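PDB 6K11: Lpg2148(MvcA) from Legionella pneumophila subsp. pneumophila str. Philadelphia 1, which probably acts as a deamidase-related deubiquitinase through which the bacterium regulates the host ubiquitin-conjugating enzyme UBE2N. Local coordinates for residues A[122-127]-A[232-237]; A[224-229]-A[324-329]; A[299-304]-A[312-317]. All blocks are in the same frame, centred on the assembly; numbering follows the deposited sequence.

How the interactions relate
Interactions 1 and 2 share one antiparallel sheet; interaction 3 lies on a helix whose Tyr301 packs against residues of that sheet. Strand 120-129 pairs with strand 228-238 in interaction 1, and its other neighbour, 325-333, supplies half of interaction 2, about 14 Å away between centres. Asp127 OD2 joins the two through a salt bridge with Lys328 NZ at 2.7 Å. Interaction 3, nested in the chain loop closed by interaction 2, lies about 17 Å from interaction 1 (His232 CB to Tyr301 OH, 3.6 Å) and about 20 Å from interaction 2 (Leu325 CD1 to Tyr301 CD2, 3.8 Å), centre to centre. His232 also contacts Cys71 and bonds to Gln253, consistent with a cysteine-histidine-glutamine site.

Interaction 1: A[122-127]-A[232-237]; sequences IRFEID and HSFTIY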
loop_
_atom_site.group_PDB
_atom_site.type_symbol
_atom_site.label_atom_id
_atom_site.label_comp_id
_atom_site.label_asym_id
_atom_site.label_seq_id
_atom_site.Cartn_x
_atom_site.Cartn_y
_atom_site.Cartn_z
ATOM N N ILE A 122 10.003 9.332 9.568
ATOM C CA ILE A 122 10.234 9.089 8.150
ATOM C C ILE A 122 9.115 8.193 7.642
ATOM O O ILE A 122 8.794 7.176 8.269
ATOM C CB ILE A 122 11.603 8.438 7.899
ATOM C CG1 ILE A 122 12.698 9.132 8.713
ATOM C CG2 ILE A 122 11.912 8.428 6.400
ATOM C CD1 ILE A 122 13.982 8.326 8.760
ATOM N N ARG A 123 8.514 8.572 6.529
ATOM C CA ARG A 123 7.520 7.737 5.872
ATOM C C ARG A 123 8.117 7.233 4.569
ATOM O O ARG A 123 8.685 8.020 3.803
ATOM C CB ARG A 123 6.218 8.504 5.610
ATOM C CG ARG A 123 5.159 7.642 4.935
ATOM C CD ARG A 123 3.764 8.266 4.916
ATOM N NE ARG A 123 2.795 7.378 4.255
ATOM C CZ ARG A 123 1.484 7.372 4.503
ATOM N NH1 ARG A 123 0.970 8.181 5.421
ATOM N NH2 ARG A 123 0.690 6.527 3.863
ATOM N N PHE A 124 8.007 5.925 4.328
ATOM C CA PHE A 124 8.562 5.290 3.141
ATOM C C PHE A 124 7.451 4.745 2.263
ATOM O O PHE A 124 6.421 4.282 2.757
ATOM C CB PHE A 124 9.484 4.119 3.473
ATOM C CG PHE A 124 10.742 4.507 4.172
ATOM C CD1 PHE A 124 10.771 4.620 5.552
ATOM C CD2 PHE A 124 11.905 4.733 3.451
ATOM C CE1 PHE A 124 11.945 4.971 6.210
ATOM C CE2 PHE A 124 13.078 5.079 4.097
ATOM C CZ PHE A 124 13.096 5.195 5.483
ATOM N N GLU A 125 7.705 4.748 0.955
ATOM C CA GLU A 125 6.833 4.102 -0.018
ATOM C C GLU A 125 7.692 3.248 -0.943
ATOM O O GLU A 125 8.716 3.715 -1.450
ATOM C CB GLU A 125 6.034 5.139 -0.813
ATOM C CG GLU A 125 5.015 4.536 -1.773
ATOM C CD GLU A 125 3.725 4.104 -1.083
ATOM O OE1 GLU A 125 3.448 4.583 0.050
ATOM O OE2 GLU A 125 2.983 3.282 -1.687
ATOM N N ILE A 126 7.304 1.993 -1.126
ATOM C CA ILE A 126 7.979 1.088 -2.049
ATOM C C ILE A 126 7.062 0.893 -3.242
ATOM O O ILE A 126 5.905 0.497 -3.074
ATOM C CB ILE A 126 8.308 -0.269 -1.405
ATOM C CG1 ILE A 126 8.926 -0.096 -0.014
ATOM C CG2 ILE A 126 9.201 -1.109 -2.329
ATOM C CD1 ILE A 126 10.353 0.313 -0.031
ATOM N N ASP A 127 7.580 1.164 -4.438
ATOM C CA ASP A 127 6.857 0.968 -5.687
ATOM C C ASP A 127 7.464 -0.198 -6.452
ATOM O O ASP A 127 8.671 -0.441 -6.381
ATOM C CB ASP A 127 6.923 2.214 -6.582
ATOM C CG ASP A 127 6.221 3.406 -5.979
ATOM O OD1 ASP A 127 5.248 3.189 -5.229
ATOM O OD2 ASP A 127 6.646 4.551 -6.255
ATOM N N HIS A 232 4.246 -1.158 -0.962
ATOM C CA HIS A 232 4.281 -1.223 0.493
ATOM C C HIS A 232 4.498 0.185 1.016
ATOM O O HIS A 232 5.012 1.058 0.311
ATOM C CB HIS A 232 5.379 -2.197 0.981
ATOM C CG HIS A 232 5.356 -2.463 2.457
ATOM N ND1 HIS A 232 4.185 -2.620 3.169
ATOM C CD2 HIS A 232 6.365 -2.624 3.352
ATOM C CE1 HIS A 232 4.471 -2.842 4.443
ATOM N NE2 HIS A 232 5.787 -2.860 4.579
ATOM N N SER A 233 4.067 0.393 2.253
ATOM C CA SER A 233 4.193 1.662 2.951
ATOM C C SER A 233 4.596 1.348 4.382
ATOM O O SER A 233 4.149 0.341 4.934
ATOM C CB SER A 233 2.862 2.426 2.922
ATOM O OG SER A 233 2.807 3.408 3.944
ATOM N N PHE A 234 5.464 2.168 4.962
ATOM C CA PHE A 234 5.807 2.006 6.372
ATOM C C PHE A 234 6.423 3.298 6.867
ATOM O O PHE A 234 6.723 4.209 6.091
ATOM C CB PHE A 234 6.755 0.808 6.623
ATOM C CG PHE A 234 8.123 0.917 5.965
ATOM C CD1 PHE A 234 8.302 0.577 4.623
ATOM C CD2 PHE A 234 9.244 1.292 6.713
ATOM C CE1 PHE A 234 9.555 0.645 4.028
ATOM C CE2 PHE A 234 10.503 1.347 6.127
ATOM C CZ PHE A 234 10.656 1.030 4.771
ATOM N N THR A 235 6.601 3.371 8.181
ATOM C CA THR A 235 7.213 4.529 8.794
ATOM C C THR A 235 8.351 4.065 9.689
ATOM O O THR A 235 8.426 2.903 10.104
ATOM C CB THR A 235 6.186 5.357 9.599
ATOM O OG1 THR A 235 5.493 4.500 10.527
ATOM C CG2 THR A 235 5.172 6.001 8.668
ATOM N N ILE A 236 9.252 4.995 9.968
ATOM C CA ILE A 236 10.328 4.784 10.919
ATOM C C ILE A 236 10.353 6.005 11.820
ATOM O O ILE A 236 10.271 7.141 11.335
ATOM C CB ILE A 236 11.689 4.576 10.228
ATOM C CG1 ILE A 236 11.774 3.160 9.625
ATOM C CG2 ILE A 236 12.834 4.784 11.233
ATOM C CD1 ILE A 236 13.081 2.887 8.922
ATOM N N TYR A 237 10.456 5.773 13.125
ATOM C CA TYR A 237 10.484 6.848 14.110
ATOM C C TYR A 237 11.831 6.810 14.816
ATOM O O TYR A 237 12.265 5.752 15.283
ATOM C CB TYR A 237 9.329 6.698 15.106
ATOM C CG TYR A 237 9.310 7.720 16.225
ATOM C CD1 TYR A 237 9.284 9.092 15.958
ATOM C CD2 TYR A 237 9.304 7.305 17.553
ATOM C CE1 TYR A 237 9.254 10.031 16.997
ATOM C CE2 TYR A 237 9.276 8.232 18.594
ATOM C CZ TYR A 237 9.260 9.592 18.306
ATOM O OH TYR A 237 9.240 10.504 19.346
HETATM O O HOH W 1 3.867 5.423 2.413
#
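An antiparallel strand pair within the central sheet brings Phe124 opposite Phe234. Three hydrogen-bonded pairs, Ile122-Ile236, Phe124-Phe234 and Ile126-His232, alternate with two non-hydrogen-bonded ones. The bond from Phe124 N to Phe234 O is 2.8 Å long and nearly straight, whereas the return bond from Phe234 N to Phe124 O stretches to 3.2 Å. Phe234 CG lies between its backbone N and carbonyl carbon (chi1 63°), which brings the ring toward strand 120-129 and under Phe124 CB. The two buried rings are almost parallel (11°) but slid apart, centroids 4.7 Å from each other, so they barely overlap, and Phe124 CB makes a CH-pi contact over the Phe234 face, 3.7 Å from the centroid. Ile236 CD1 approaches Phe124 CE1 at 3.6 Å. Branched and aromatic residues suit this side, where helix 278-288 packs. The other face is polar: one water accepts from Arg123 NE and Ser233 OG and donates to Phe124 O and Glu125 OE1. Arg123 NH1 is hydrogen-bonded to Asn76 OD1, and Ser233 OG to Ser75 OG. Such a two-faced sheet, with His232 beside Cys71 and Gln253, is consistent with the papain-like core of Cif-type deamidases.

Interaction 2: A[224-229]-A[324-329]; sequences RFDFWI and PLRVKF
Arg326 carries CG between its backbone N and carbonyl carbon (chi1 66°) and then runs extended from CG to NE, while Trp228 holds CG anti to its own carbonyl carbon (chi1 -66°); together these torsions lay the arginine chain along one face of the indole. The guanidinium is stacked flat on the five-membered ring, its plane turned only 12° from the indole and CZ 3.6 Å from the ring centroid. NH1 stands above the rim, 3.4 Å from Trp228 CD1, and Trp228 CG lies under the centre of the guanidinium. Nearer the backbone, Arg326 CG rests over the six-membered ring, 3.9 Å from its centroid, as a CH-pi contact. Tryptophan suits the place because its two fused rings accept both the charged end and the aliphatic stem. Pro324 adds a hydrophobic flank, its CB 4.3 Å from Trp228 CH2. Asp226 OD1 accepts a hydrogen bond from Trp228 N at 3.1 Å, an Asx turn that steadies the chain just before the indole. The same oxygen lies 4.4 Å from Arg326 NH2, well out of the guanidinium plane, so any attraction is probably electrostatic and not a salt bridge. Because Arg326 NE pairs with Asp127 in a salt bridge, the guanidinium joins a cation-pi stack to an ionic bond, which would be expected to limit its rotation and link the start of strand 228-238 to strand 325-333.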
loop_
_atom_site.group_PDB
_atom_site.type_symbol
_atom_site.label_atom_id
_atom_site.label_comp_id
_atom_site.label_asym_id
_atom_site.label_seq_id
_atom_site.Cartn_x
_atom_site.Cartn_y
_atom_site.Cartn_z
ATOM N N ARG A 224 5.101 9.250 -21.368
ATOM C CA ARG A 224 3.740 9.690 -21.063
ATOM C C ARG A 224 3.137 8.945 -19.876
ATOM O O ARG A 224 2.152 9.414 -19.295
ATOM C CB ARG A 224 2.804 9.467 -22.251
ATOM C CG ARG A 224 3.096 10.272 -23.498
ATOM C CD ARG A 224 2.120 9.853 -24.607
ATOM N NE ARG A 224 0.742 10.298 -24.386
ATOM C CZ ARG A 224 -0.298 9.824 -25.068
ATOM N NH1 ARG A 224 -0.101 8.908 -26.003
ATOM N NH2 ARG A 224 -1.528 10.263 -24.836
ATOM N N PHE A 225 3.671 7.784 -19.533
ATOM C CA PHE A 225 3.001 6.878 -18.614
ATOM C C PHE A 225 3.814 6.694 -17.344
ATOM O O PHE A 225 5.017 6.967 -17.302
ATOM C CB PHE A 225 2.785 5.509 -19.252
ATOM C CG PHE A 225 2.403 5.575 -20.697
ATOM C CD1 PHE A 225 1.252 6.238 -21.087
ATOM C CD2 PHE A 225 3.181 4.953 -21.658
ATOM C CE1 PHE A 225 0.885 6.283 -22.417
ATOM C CE2 PHE A 225 2.826 5.007 -22.989
ATOM C CZ PHE A 225 1.677 5.673 -23.368
ATOM N N ASP A 226 3.132 6.196 -16.317
ATOM C CA ASP A 226 3.748 5.836 -15.039
ATOM C C ASP A 226 3.456 4.356 -14.834
ATOM O O ASP A 226 2.304 3.974 -14.608
ATOM C CB ASP A 226 3.192 6.707 -13.900
ATOM C CG ASP A 226 3.852 6.421 -12.535
ATOM O OD1 ASP A 226 4.803 5.614 -12.445
ATOM O OD2 ASP A 226 3.401 7.030 -11.543
ATOM N N PHE A 227 4.475 3.514 -15.006
ATOM C CA PHE A 227 4.308 2.074 -14.819
ATOM C C PHE A 227 4.490 1.638 -13.365
ATOM O O PHE A 227 4.305 0.452 -13.059
ATOM C CB PHE A 227 5.307 1.307 -15.677
ATOM C CG PHE A 227 5.185 1.587 -17.145
ATOM C CD1 PHE A 227 3.937 1.703 -17.739
ATOM C CD2 PHE A 227 6.323 1.713 -17.932
ATOM C CE1 PHE A 227 3.829 1.951 -19.099
ATOM C CE2 PHE A 227 6.221 1.959 -19.299
ATOM C CZ PHE A 227 4.976 2.081 -19.878
ATOM N N TRP A 228 4.863 2.550 -12.480
ATOM C CA TRP A 228 5.119 2.184 -11.093
ATOM C C TRP A 228 3.815 2.163 -10.300
ATOM O O TRP A 228 2.926 2.998 -10.510
ATOM C CB TRP A 228 6.107 3.162 -10.466
ATOM C CG TRP A 228 7.483 3.103 -11.085
ATOM C CD1 TRP A 228 7.947 3.847 -12.139
ATOM C CD2 TRP A 228 8.570 2.253 -10.684
ATOM N NE1 TRP A 228 9.261 3.520 -12.408
ATOM C CE2 TRP A 228 9.663 2.541 -11.532
ATOM C CE3 TRP A 228 8.725 1.280 -9.688
ATOM C CZ2 TRP A 228 10.892 1.888 -11.416
ATOM C CZ3 TRP A 228 9.946 0.629 -9.573
ATOM C CH2 TRP A 228 11.014 0.937 -10.434
ATOM N N ILE A 229 3.687 1.187 -9.403
ATOM C CA ILE A 229 2.498 1.060 -8.565
ATOM C C ILE A 229 2.925 0.739 -7.133
ATOM O O ILE A 229 3.914 0.032 -6.916
ATOM C CB ILE A 229 1.535 -0.007 -9.128
ATOM C CG1 ILE A 229 0.265 -0.118 -8.291
ATOM C CG2 ILE A 229 2.215 -1.352 -9.242
ATOM C CD1 ILE A 229 -0.737 -1.079 -8.890
ATOM N N PRO A 324 11.319 -4.989 -10.701
ATOM C CA PRO A 324 12.103 -3.913 -10.085
ATOM C C PRO A 324 11.289 -3.158 -9.049
ATOM O O PRO A 324 10.082 -2.958 -9.206
ATOM C CB PRO A 324 12.456 -3.007 -11.275
ATOM C CG PRO A 324 12.408 -3.914 -12.470
ATOM C CD PRO A 324 11.324 -4.911 -12.177
ATOM N N LEU A 325 11.969 -2.741 -7.981
ATOM C CA LEU A 325 11.383 -1.937 -6.922
ATOM C C LEU A 325 12.191 -0.660 -6.766
ATOM O O LEU A 325 13.377 -0.606 -7.108
ATOM C CB LEU A 325 11.363 -2.688 -5.575
ATOM C CG LEU A 325 10.718 -4.073 -5.521
ATOM C CD1 LEU A 325 11.003 -4.746 -4.162
ATOM C CD2 LEU A 325 9.229 -3.971 -5.774
ATOM N N ARG A 326 11.540 0.367 -6.227
ATOM C CA ARG A 326 12.211 1.608 -5.882
ATOM C C ARG A 326 11.685 2.090 -4.541
ATOM O O ARG A 326 10.537 1.827 -4.177
ATOM C CB ARG A 326 12.010 2.694 -6.947
ATOM C CG ARG A 326 10.598 3.166 -7.092
ATOM C CD ARG A 326 10.547 4.405 -7.965
ATOM N NE ARG A 326 9.198 4.943 -8.041
ATOM C CZ ARG A 326 8.742 5.676 -9.050
ATOM N NH1 ARG A 326 9.538 5.972 -10.072
ATOM N NH2 ARG A 326 7.495 6.116 -9.027
ATOM N N VAL A 327 12.541 2.803 -3.818
ATOM C CA VAL A 327 12.258 3.273 -2.468
ATOM C C VAL A 327 12.266 4.794 -2.491
ATOM O O VAL A 327 13.216 5.403 -2.997
ATOM C CB VAL A 327 13.291 2.745 -1.456
ATOM C CG1 VAL A 327 12.891 3.117 -0.035
ATOM C CG2 VAL A 327 13.480 1.230 -1.603
ATOM N N LYS A 328 11.217 5.403 -1.941
ATOM C CA LYS A 328 11.146 6.847 -1.779
ATOM C C LYS A 328 10.711 7.147 -0.353
ATOM O O LYS A 328 10.095 6.310 0.313
ATOM C CB LYS A 328 10.186 7.506 -2.789
ATOM C CG LYS A 328 8.826 6.859 -2.893
ATOM C CD LYS A 328 8.053 7.279 -4.168
ATOM C CE LYS A 328 6.573 6.916 -4.015
ATOM N NZ LYS A 328 5.781 6.889 -5.267
ATOM N N PHE A 329 11.038 8.355 0.108
ATOM C CA PHE A 329 10.867 8.700 1.509
ATOM C C PHE A 329 10.585 10.188 1.642
ATOM O O PHE A 329 10.896 10.993 0.758
ATOM C CB PHE A 329 12.110 8.345 2.334
ATOM C CG PHE A 329 13.283 9.233 2.038
ATOM C CD1 PHE A 329 13.488 10.406 2.759
ATOM C CD2 PHE A 329 14.163 8.919 1.014
ATOM C CE1 PHE A 329 14.555 11.242 2.476
ATOM C CE2 PHE A 329 15.239 9.748 0.725
ATOM C CZ PHE A 329 15.431 10.918 1.456
#

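Interaction 3: A[299-304]-A[312-317]; sequences DIYAEF and AFFCAH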
loop_
_atom_site.group_PDB
_atom_site.type_symbol
_atom_site.label_atom_id
_atom_site.label_comp_id
_atom_site.label_asym_id
_atom_site.label_seq_id
_atom_site.Cartn_x
_atom_site.Cartn_y
_atom_site.Cartn_z
ATOM N N ASP A 299 14.550 -11.848 -0.587
ATOM C CA ASP A 299 15.101 -12.063 0.748
ATOM C C ASP A 299 15.049 -10.794 1.595
ATOM O O ASP A 299 14.728 -10.854 2.790
ATOM C CB ASP A 299 16.549 -12.548 0.646
ATOM C CG ASP A 299 16.663 -14.031 0.286
ATOM O OD1 ASP A 299 15.633 -14.753 0.264
ATOM O OD2 ASP A 299 17.807 -14.462 0.021
ATOM N N ILE A 300 15.399 -9.641 1.009
ATOM C CA ILE A 300 15.404 -8.401 1.780
ATOM C C ILE A 300 13.980 -7.958 2.088
ATOM O O ILE A 300 13.672 -7.516 3.212
ATOM C CB ILE A 300 16.171 -7.303 1.026
ATOM C CG1 ILE A 300 17.638 -7.702 0.847
ATOM C CG2 ILE A 300 16.060 -5.963 1.783
ATOM C CD1 ILE A 300 18.456 -6.596 0.215
ATOM N N TYR A 301 13.106 -8.031 1.084
ATOM C CA TYR A 301 11.695 -7.706 1.261
ATOM C C TYR A 301 11.076 -8.544 2.381
ATOM O O TYR A 301 10.418 -8.010 3.279
ATOM C CB TYR A 301 10.968 -7.927 -0.061
ATOM C CG TYR A 301 9.616 -7.231 -0.189
ATOM C CD1 TYR A 301 8.465 -7.804 0.342
ATOM C CD2 TYR A 301 9.492 -6.021 -0.878
ATOM C CE1 TYR A 301 7.222 -7.173 0.214
ATOM C CE2 TYR A 301 8.253 -5.395 -1.017
ATOM C CZ TYR A 301 7.127 -5.980 -0.474
ATOM O OH TYR A 301 5.904 -5.357 -0.606
ATOM N N ALA A 302 11.320 -9.855 2.366
ATOM C CA ALA A 302 10.779 -10.730 3.402
ATOM C C ALA A 302 11.398 -10.426 4.766
ATOM O O ALA A 302 10.686 -10.359 5.778
ATOM C CB ALA A 302 11.003 -12.193 3.014
ATOM N N GLU A 303 12.724 -10.240 4.814
ATOM C CA GLU A 303 13.387 -9.927 6.082
ATOM C C GLU A 303 12.792 -8.679 6.731
ATOM O O GLU A 303 12.544 -8.656 7.946
ATOM C CB GLU A 303 14.893 -9.739 5.867
ATOM C CG GLU A 303 15.692 -9.393 7.145
ATOM C CD GLU A 303 17.190 -9.119 6.879
ATOM O OE1 GLU A 303 17.617 -9.108 5.695
ATOM O OE2 GLU A 303 17.945 -8.919 7.854
ATOM N N PHE A 304 12.565 -7.626 5.945
ATOM C CA PHE A 304 12.114 -6.377 6.549
ATOM C C PHE A 304 10.603 -6.329 6.770
ATOM O O PHE A 304 10.154 -5.698 7.731
ATOM C CB PHE A 304 12.548 -5.185 5.689
ATOM C CG PHE A 304 14.004 -4.797 5.870
ATOM C CD1 PHE A 304 14.845 -5.559 6.672
ATOM C CD2 PHE A 304 14.527 -3.687 5.209
ATOM C CE1 PHE A 304 16.197 -5.200 6.850
ATOM C CE2 PHE A 304 15.866 -3.316 5.376
ATOM C CZ PHE A 304 16.700 -4.067 6.200
ATOM N N ALA A 312 10.823 -16.826 5.838
ATOM C CA ALA A 312 11.229 -17.834 4.851
ATOM C C ALA A 312 10.181 -18.092 3.767
ATOM O O ALA A 312 10.528 -18.629 2.703
ATOM C CB ALA A 312 11.550 -19.165 5.550
ATOM N N PHE A 313 8.913 -17.758 4.015
ATOM C CA PHE A 313 7.820 -18.020 3.084
ATOM C C PHE A 313 7.275 -16.774 2.404
ATOM O O PHE A 313 6.694 -16.892 1.318
ATOM C CB PHE A 313 6.643 -18.701 3.807
ATOM C CG PHE A 313 7.055 -19.534 4.983
ATOM C CD1 PHE A 313 7.904 -20.618 4.811
ATOM C CD2 PHE A 313 6.600 -19.231 6.262
ATOM C CE1 PHE A 313 8.299 -21.397 5.892
ATOM C CE2 PHE A 313 6.988 -19.999 7.348
ATOM C CZ PHE A 313 7.840 -21.092 7.159
ATOM N N PHE A 314 7.440 -15.597 3.032
ATOM C CA PHE A 314 6.737 -14.381 2.622
ATOM C C PHE A 314 6.927 -14.089 1.137
ATOM O O PHE A 314 5.974 -13.728 0.438
ATOM C CB PHE A 314 7.246 -13.209 3.467
ATOM C CG PHE A 314 6.359 -11.996 3.457
ATOM C CD1 PHE A 314 5.049 -12.064 3.915
ATOM C CD2 PHE A 314 6.848 -10.772 3.019
ATOM C CE1 PHE A 314 4.234 -10.931 3.921
ATOM C CE2 PHE A 314 6.037 -9.629 3.025
ATOM C CZ PHE A 314 4.728 -9.718 3.473
ATOM N N CYS A 315 8.151 -14.238 0.645
ATOM C CA CYS A 315 8.474 -13.982 -0.753
ATOM C C CYS A 315 8.985 -15.240 -1.451
ATOM O O CYS A 315 9.787 -15.153 -2.387
ATOM C CB CYS A 315 9.494 -12.858 -0.864
ATOM S SG CYS A 315 8.897 -11.319 -0.174
ATOM N N ALA A 316 8.531 -16.414 -1.006
ATOM C CA ALA A 316 8.945 -17.674 -1.608
ATOM C C ALA A 316 8.035 -18.029 -2.779
ATOM O O ALA A 316 6.841 -17.716 -2.770
ATOM C CB ALA A 316 8.928 -18.801 -0.575
ATOM N N HIS A 317 8.619 -18.683 -3.789
ATOM C CA HIS A 317 7.907 -19.259 -4.929
ATOM C C HIS A 317 6.969 -18.276 -5.625
ATOM O O HIS A 317 7.428 -17.257 -6.150
ATOM C CB HIS A 317 7.170 -20.518 -4.470
ATOM C CG HIS A 317 8.079 -21.520 -3.820
ATOM N ND1 HIS A 317 9.333 -21.817 -4.318
ATOM C CD2 HIS A 317 7.938 -22.263 -2.696
ATOM C CE1 HIS A 317 9.915 -22.709 -3.538
ATOM N NE2 HIS A 317 9.089 -22.999 -2.547
#
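Tyr301 and Phe314 approach each other obliquely, Phe314 CE2 coming to the edge of the tyrosine ring at 3.9 Å from Tyr301 CE1. The first bond of the Tyr301 side chain does not aim at the loop; with CG anti to the backbone N (chi1 -161°), the ring swings so that CE1 and CD1 end near Phe314 and Cys315. Cys315 SG lies next to the two rings' meeting point, 3.6 Å from Tyr301 CD1 and 3.8 Å from Ala302 N. The sulfur stands well off the ring normal, an oblique sulfur-aromatic contact. Ala302 turns its methyl toward the loop and meets Phe314 CB and Cys315 SG, each at 3.9 Å; a side chain this small lets the loop come close, Ala302 CA lying 5.5 Å from Phe314 CA. Cysteine fits equally well, being compact, polarisable and buried. Beyond the contact, Tyr301 OH is hydrogen-bonded with Tyr255 OH and Ser231 OG, while Phe314 meets Tyr255 edge-to-face. Phe314 and Cys315 are the two central residues of a type I beta turn, closed by Ala316 N bonding to Phe313 O at 3.0 Å: a chain that leaves a helix, doubles back and plants the corner of a turn on the helix flank.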